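Local coordinates for putative immunoglobulin-blocking virulence protein (Mycoplasma mycoides subsp. capri, PDB 7ADK) that probably binds host immunoglobulin and blocks its function, as a virulence factor of this mycoplasma, at residues A[249-254]-A[284-288]. Residues are numbered along the deposited sequence; the frame is centred on the assembly and turned at random.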
ATOM      1  N   TYR A 249      42.622   4.547   5.235  1.00 74.23           N
ATOM      2  CA  TYR A 249      43.934   4.047   5.644  1.00 74.23           C
ATOM      3  C   TYR A 249      44.074   2.531   5.457  1.00 74.23           C
ATOM      4  O   TYR A 249      45.181   2.054   5.249  1.00 74.23           O
ATOM      5  CB  TYR A 249      44.186   4.428   7.107  1.00 74.23           C
ATOM      6  CG  TYR A 249      43.792   5.838   7.492  1.00 74.23           C
ATOM      7  CD1 TYR A 249      44.687   6.911   7.330  1.00 74.23           C
ATOM      8  CD2 TYR A 249      42.500   6.073   7.991  1.00 74.23           C
ATOM      9  CE1 TYR A 249      44.272   8.220   7.634  1.00 74.23           C
ATOM     10  CE2 TYR A 249      42.088   7.377   8.305  1.00 74.23           C
ATOM     11  CZ  TYR A 249      42.966   8.454   8.107  1.00 74.23           C
ATOM     12  OH  TYR A 249      42.546   9.709   8.381  1.00 74.23           O
ATOM     13  N   LYS A 250      42.976   1.764   5.523  1.00 80.33           N
ATOM     14  CA  LYS A 250      42.944   0.300   5.741  1.00 80.33           C
ATOM     15  C   LYS A 250      43.803  -0.519   4.773  1.00 80.33           C
ATOM     16  O   LYS A 250      44.512  -1.418   5.200  1.00 80.33           O
ATOM     17  CB  LYS A 250      41.490  -0.190   5.717  1.00 80.33           C
ATOM     18  CG  LYS A 250      41.320  -1.586   6.274  1.00 80.33           C
ATOM     19  CD  LYS A 250      40.020  -2.252   6.017  1.00 80.33           C
ATOM     20  CE  LYS A 250      39.860  -3.631   6.648  1.00 80.33           C
ATOM     21  NZ  LYS A 250      40.609  -4.686   5.947  1.00 80.33           N
ATOM     22  N   LYS A 251      43.818  -0.149   3.492  1.00 84.22           N
ATOM     23  CA  LYS A 251      44.653  -0.769   2.442  1.00 84.22           C
ATOM     24  C   LYS A 251      46.164  -0.673   2.705  1.00 84.22           C
ATOM     25  O   LYS A 251      46.899  -1.562   2.301  1.00 84.22           O
ATOM     26  CB  LYS A 251      44.306  -0.141   1.080  1.00 84.22           C
ATOM     27  CG  LYS A 251      42.864  -0.432   0.639  1.00 84.22           C
ATOM     28  CD  LYS A 251      42.581   0.115  -0.763  1.00 84.22           C
ATOM     29  CE  LYS A 251      41.110  -0.093  -1.116  1.00 84.22           C
ATOM     30  NZ  LYS A 251      40.779   0.348  -2.493  1.00 84.22           N
ATOM     31  N   MET A 252      46.615   0.367   3.402  1.00 89.35           N
ATOM     32  CA  MET A 252      47.957   0.487   3.989  1.00 89.35           C
ATOM     33  C   MET A 252      48.039  -0.162   5.382  1.00 89.35           C
ATOM     34  O   MET A 252      49.016  -0.821   5.708  1.00 89.35           O
ATOM     35  CB  MET A 252      48.339   1.977   3.998  1.00 89.35           C
ATOM     36  CG  MET A 252      49.555   2.359   4.851  1.00 89.35           C
ATOM     37  SD  MET A 252      51.076   1.436   4.566  1.00 89.35           S
ATOM     38  CE  MET A 252      51.379   1.807   2.839  1.00 89.35           C
ATOM     39  N   LEU A 253      47.001   0.019   6.199  1.00 87.10           N
ATOM     40  CA  LEU A 253      46.942  -0.319   7.624  1.00 87.10           C
ATOM     41  C   LEU A 253      47.044  -1.825   7.889  1.00 87.10           C
ATOM     42  O   LEU A 253      47.650  -2.231   8.872  1.00 87.10           O
ATOM     43  CB  LEU A 253      45.615   0.244   8.167  1.00 87.10           C
ATOM     44  CG  LEU A 253      45.669   0.932   9.525  1.00 87.10           C
ATOM     45  CD1 LEU A 253      46.573   2.153   9.469  1.00 87.10           C
ATOM     46  CD2 LEU A 253      44.262   1.393   9.909  1.00 87.10           C
ATOM     47  N   ASP A 254      46.476  -2.654   7.014  1.00 91.82           N
ATOM     48  CA  ASP A 254      46.726  -4.098   7.005  1.00 91.82           C
ATOM     49  C   ASP A 254      48.171  -4.353   6.559  1.00 91.82           C
ATOM     50  O   ASP A 254      48.510  -4.078   5.411  1.00 91.82           O
ATOM     51  CB  ASP A 254      45.722  -4.810   6.094  1.00 91.82           C
ATOM     52  CG  ASP A 254      44.284  -4.748   6.600  1.00 91.82           C
ATOM     53  OD1 ASP A 254      44.060  -4.691   7.827  1.00 91.82           O
ATOM     54  OD2 ASP A 254      43.359  -4.832   5.764  1.00 91.82           O
ATOM     55  N   TYR A 284      44.676  -1.161  15.207  1.00 89.68           N
ATOM     56  CA  TYR A 284      44.961  -0.424  13.973  1.00 89.68           C
ATOM     57  C   TYR A 284      44.527   1.058  14.063  1.00 89.68           C
ATOM     58  O   TYR A 284      45.054   1.896  13.339  1.00 89.68           O
ATOM     59  CB  TYR A 284      44.701  -1.356  12.769  1.00 89.68           C
ATOM     60  CG  TYR A 284      43.352  -1.587  12.115  1.00 89.68           C
ATOM     61  CD1 TYR A 284      42.350  -2.278  12.804  1.00 89.68           C
ATOM     62  CD2 TYR A 284      43.375  -1.771  10.721  1.00 89.68           C
ATOM     63  CE1 TYR A 284      41.287  -2.930  12.156  1.00 89.68           C
ATOM     64  CE2 TYR A 284      42.357  -2.460  10.044  1.00 89.68           C
ATOM     65  CZ  TYR A 284      41.283  -3.017  10.756  1.00 89.68           C
ATOM     66  OH  TYR A 284      40.295  -3.675  10.108  1.00 89.68           O
ATOM     67  N   ILE A 285      43.788   1.438  15.123  1.00 84.49           N
ATOM     68  CA  ILE A 285      43.719   2.807  15.683  1.00 84.49           C
ATOM     69  C   ILE A 285      45.111   3.362  16.044  1.00 84.49           C
ATOM     70  O   ILE A 285      45.422   4.527  15.788  1.00 84.49           O
ATOM     71  CB  ILE A 285      42.780   2.839  16.925  1.00 84.49           C
ATOM     72  CG1 ILE A 285      41.305   2.768  16.474  1.00 84.49           C
ATOM     73  CG2 ILE A 285      42.969   4.082  17.812  1.00 84.49           C
ATOM     74  CD1 ILE A 285      40.272   2.608  17.592  1.00 84.49           C
ATOM     75  N   TRP A 286      45.980   2.548  16.640  1.00 86.63           N
ATOM     76  CA  TRP A 286      47.335   2.946  17.008  1.00 86.63           C
ATOM     77  C   TRP A 286      48.246   3.092  15.783  1.00 86.63           C
ATOM     78  O   TRP A 286      49.284   3.744  15.879  1.00 86.63           O
ATOM     79  CB  TRP A 286      47.878   1.989  18.084  1.00 86.63           C
ATOM     80  CG  TRP A 286      49.185   2.338  18.722  1.00 86.63           C
ATOM     81  CD1 TRP A 286      49.369   3.171  19.767  1.00 86.63           C
ATOM     82  CD2 TRP A 286      50.512   1.852  18.378  1.00 86.63           C
ATOM     83  NE1 TRP A 286      50.716   3.320  20.008  1.00 86.63           N
ATOM     84  CE2 TRP A 286      51.469   2.565  19.149  1.00 86.63           C
ATOM     85  CE3 TRP A 286      51.005   0.856  17.515  1.00 86.63           C
ATOM     86  CZ2 TRP A 286      52.846   2.387  18.983  1.00 86.63           C
ATOM     87  CZ3 TRP A 286      52.384   0.610  17.406  1.00 86.63           C
ATOM     88  CH2 TRP A 286      53.307   1.401  18.101  1.00 86.63           C
ATOM     89  N   LEU A 287      47.903   2.562  14.605  1.00 82.88           N
ATOM     90  CA  LEU A 287      48.624   2.879  13.363  1.00 82.88           C
ATOM     91  C   LEU A 287      48.267   4.286  12.877  1.00 82.88           C
ATOM     92  O   LEU A 287      49.141   5.134  12.825  1.00 82.88           O
ATOM     93  CB  LEU A 287      48.416   1.818  12.262  1.00 82.88           C
ATOM     94  CG  LEU A 287      49.246   0.530  12.297  1.00 82.88           C
ATOM     95  CD1 LEU A 287      50.727   0.808  12.434  1.00 82.88           C
ATOM     96  CD2 LEU A 287      48.846  -0.426  13.390  1.00 82.88           C
ATOM     97  N   ILE A 288      47.001   4.576  12.597  1.00 80.91           N
ATOM     98  CA  ILE A 288      46.554   5.892  12.115  1.00 80.91           C
ATOM     99  C   ILE A 288      46.962   7.031  13.058  1.00 80.91           C
ATOM    100  O   ILE A 288      47.456   8.050  12.588  1.00 80.91           O
ATOM    101  CB  ILE A 288      45.033   5.903  11.824  1.00 80.91           C
ATOM    102  CG1 ILE A 288      44.160   5.602  13.055  1.00 80.91           C
ATOM    103  CG2 ILE A 288      44.726   4.909  10.712  1.00 80.91           C
ATOM    104  CD1 ILE A 288      42.662   5.481  12.802  1.00 80.91           C
TER
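Tyr284 reaches across from helix 280-288 and lays its ring along the end of helix 247-253, where Leu253, Lys250 and Asp254 meet it. With CG placed between the backbone N and the carbonyl carbon (chi1 85°), the ring is directed at the other helix. Leu253 CB lies in the plane of the ring, at its edge, while Leu253 CD2 comes in obliquely, 3.4 Å from Tyr284 CD2. Farther out, Asp254 OD1 approaches Tyr284 CE2 at 3.6 Å, the carboxylate plane tilted 32° from the ring. The aliphatic chain of Lys250 passes at a slant across the CE2 and OH side of the ring, its CG near Tyr284 CE2 and its CE near Tyr284 OH. A bend at the last torsion of the lysine carries Lys250 NZ to the syn lone pair of Asp254 OD2 (2.8 Å), a salt bridge within 249-254 that ties together the two polar residues flanking the ring.

Segments 249-253 and 284-288 point 108° apart, their axes 10.6 Å from each other at closest approach, a steep helix-helix crossing in this outlying helical part of the chain that confines the contact to Tyr249, Lys250, Leu253 and Asp254 on one side and Tyr284, Leu287 and Ile288 on the other. Leu287 comes next: Leu287 CB abuts Leu253 CD1 at 3.4 Å, the two leucines running past one another head to tail, and its side chain also touches Ile259 and Lys263. Ile288 closes the row with CG2, which touches the same Leu253 methyl and forms a CH-pi contact over a face of the Tyr249 ring, 3.9 Å from its centroid. That ring's OH hydrogen-bonds to Leu205 O and Asn208 ND2, while Phe214 of helix 209-218 touches Ile288.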